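PDB 6AHI: cysteine synthase from Helicobacter pylori, which uses pyridoxal 5'-phosphate to make L-cysteine and acetate from O-acetyl-L-serine and hydrogen sulfide, and also has cystathionine beta-synthase activity. Local coordinates for residues A[260-265]-A[290-295]. Numbering follows the deposited sequence.
Sequences NGLLVG and TIFPDV
Two aliphatic side chains of the loop, Leu-262 and Val-264, meet neighbouring atoms of the Phe-292 ring. Leu-262 comes in at the edge, near the ring plane, with CD1 4.0 Å from Phe-292 CE2, and the two side chains stand roughly at right angles. Val-264 approaches the adjacent ring atom obliquely, CG1 lying 4.0 Å from Phe-292 CD2. That methyl is anti to the carbonyl carbon of Val-264 (chi1 -70°), which directs it to the ring. Phe-19 and Leu-36, from strands 16-19 and 31-36, also pack on Phe-292. In this fold type II pyridoxal-phosphate enzyme, the contact ties the loop between helices 246-260 and 266-281 to strand 287-292, an inner strand of the mixed sheet, and to the residues that follow it. Gly-265 N donates to Asp-294 O at 2.9 Å with an N-H...O angle of 160°, although the donor sits 39° out of the carbonyl plane. The same oxygen has Val-264 CA at 3.5 Å, a CA-H...O contact. A single beta bridge pairs Val-264 with Val-295, whose CA atoms are 4.4 Å apart. Asp-294 turns its carboxylate toward Gly-265, the N-cap of helix 266-281, with OD1 3.5 Å from Gly-265 CA. Its other oxygen, OD2, is hydrogen-bonded to Tyr-299 OH and to ND2 of Asn-76, which probably binds the pyridoxal phosphate, consistent with a second-shell position beside the cofactor site.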
loop_
_atom_site.group_PDB
_atom_site.type_symbol
_atom_site.label_atom_id
_atom_site.label_comp_id
_atom_site.label_asym_id
_atom_site.label_seq_id
_atom_site.Cartn_x
_atom_site.Cartn_y
_atom_site.Cartn_z
ATOM N N ASN A 260 15.191 -3.764 -5.542
ATOM C CA ASN A 260 14.954 -2.452 -4.960
ATOM C C ASN A 260 13.886 -2.472 -3.859
ATOM O O ASN A 260 13.683 -1.433 -3.199
ATOM C CB ASN A 260 14.584 -1.431 -6.044
ATOM C CG ASN A 260 15.572 -1.474 -7.191
ATOM O OD1 ASN A 260 15.224 -1.853 -8.304
ATOM N ND2 ASN A 260 16.814 -1.115 -6.928
ATOM N N GLY A 261 13.159 -3.579 -3.716
ATOM C CA GLY A 261 12.037 -3.678 -2.759
ATOM C C GLY A 261 10.820 -2.854 -3.148
ATOM O O GLY A 261 9.980 -2.576 -2.298
ATOM N N LEU A 262 10.703 -2.508 -4.432
ATOM C CA LEU A 262 9.559 -1.787 -4.945
ATOM C C LEU A 262 8.527 -2.806 -5.450
ATOM O O LEU A 262 8.820 -3.610 -6.339
ATOM C CB LEU A 262 10.013 -0.839 -6.054
ATOM C CG LEU A 262 10.677 0.446 -5.580
ATOM C CD1 LEU A 262 11.569 1.037 -6.660
ATOM C CD2 LEU A 262 9.644 1.470 -5.122
ATOM N N LEU A 263 7.325 -2.761 -4.872
ATOM C CA LEU A 263 6.252 -3.671 -5.218
ATOM C C LEU A 263 5.224 -2.945 -6.093
ATOM O O LEU A 263 4.168 -2.492 -5.620
ATOM C CB LEU A 263 5.628 -4.201 -3.926
ATOM C CG LEU A 263 6.600 -4.962 -3.027
ATOM C CD1 LEU A 263 5.957 -5.229 -1.687
ATOM C CD2 LEU A 263 7.027 -6.273 -3.697
ATOM N N VAL A 264 5.560 -2.824 -7.377
ATOM C CA VAL A 264 4.824 -1.986 -8.300
ATOM C C VAL A 264 4.232 -2.839 -9.417
ATOM O O VAL A 264 4.674 -3.949 -9.667
ATOM C CB VAL A 264 5.707 -0.874 -8.868
ATOM C CG1 VAL A 264 6.051 0.154 -7.798
ATOM C CG2 VAL A 264 6.957 -1.430 -9.530
ATOM N N GLY A 265 3.204 -2.296 -10.081
ATOM C CA GLY A 265 2.515 -3.016 -11.170
ATOM C C GLY A 265 3.374 -3.129 -12.423
ATOM O O GLY A 265 4.421 -2.506 -12.551
ATOM N N THR A 290 10.413 9.497 -14.309
ATOM C CA THR A 290 9.290 8.605 -14.671
ATOM C C THR A 290 8.284 8.548 -13.501
ATOM O O THR A 290 8.496 9.090 -12.449
ATOM C CB THR A 290 9.817 7.251 -15.168
ATOM O OG1 THR A 290 8.761 6.482 -15.761
ATOM C CG2 THR A 290 10.433 6.440 -14.056
ATOM N N ILE A 291 7.168 7.858 -13.726
ATOM C CA ILE A 291 6.115 7.688 -12.763
ATOM C C ILE A 291 5.831 6.194 -12.667
ATOM O O ILE A 291 5.658 5.540 -13.708
ATOM C CB ILE A 291 4.843 8.466 -13.172
ATOM C CG1 ILE A 291 5.101 9.973 -13.222
ATOM C CG2 ILE A 291 3.678 8.141 -12.243
ATOM C CD1 ILE A 291 4.158 10.660 -14.140
ATOM N N PHE A 292 5.752 5.690 -11.437
ATOM C CA PHE A 292 5.296 4.346 -11.139
ATOM C C PHE A 292 3.835 4.410 -10.716
ATOM O O PHE A 292 3.546 4.797 -9.589
ATOM C CB PHE A 292 6.149 3.709 -10.038
ATOM C CG PHE A 292 7.562 3.379 -10.434
ATOM C CD1 PHE A 292 8.001 3.553 -11.730
ATOM C CD2 PHE A 292 8.460 2.883 -9.501
ATOM C CE1 PHE A 292 9.291 3.228 -12.098
ATOM C CE2 PHE A 292 9.763 2.577 -9.860
ATOM C CZ PHE A 292 10.178 2.730 -11.162
ATOM N N PRO A 293 2.876 4.058 -11.594
ATOM C CA PRO A 293 1.465 4.343 -11.321
ATOM C C PRO A 293 0.750 3.591 -10.184
ATOM O O PRO A 293 -0.055 4.204 -9.516
ATOM C CB PRO A 293 0.776 4.078 -12.672
ATOM C CG PRO A 293 1.869 4.224 -13.687
ATOM C CD PRO A 293 3.081 3.644 -12.987
ATOM N N ASP A 294 1.024 2.303 -9.955
ATOM C CA ASP A 294 0.195 1.549 -9.010
ATOM C C ASP A 294 0.971 0.394 -8.374
ATOM O O ASP A 294 2.058 0.064 -8.796
ATOM C CB ASP A 294 -1.116 1.125 -9.680
ATOM C CG ASP A 294 -1.124 -0.169 -10.476
ATOM O OD1 ASP A 294 -0.045 -0.591 -10.957
ATOM O OD2 ASP A 294 -2.262 -0.713 -10.682
ATOM N N VAL A 295 0.339 -0.203 -7.354
ATOM C CA VAL A 295 0.880 -1.252 -6.519
ATOM C C VAL A 295 0.731 -2.615 -7.190
ATOM O O VAL A 295 -0.268 -2.878 -7.872
ATOM C CB VAL A 295 0.201 -1.295 -5.132
ATOM C CG1 VAL A 295 0.430 -0.036 -4.348
ATOM C CG2 VAL A 295 -1.286 -1.611 -5.206
#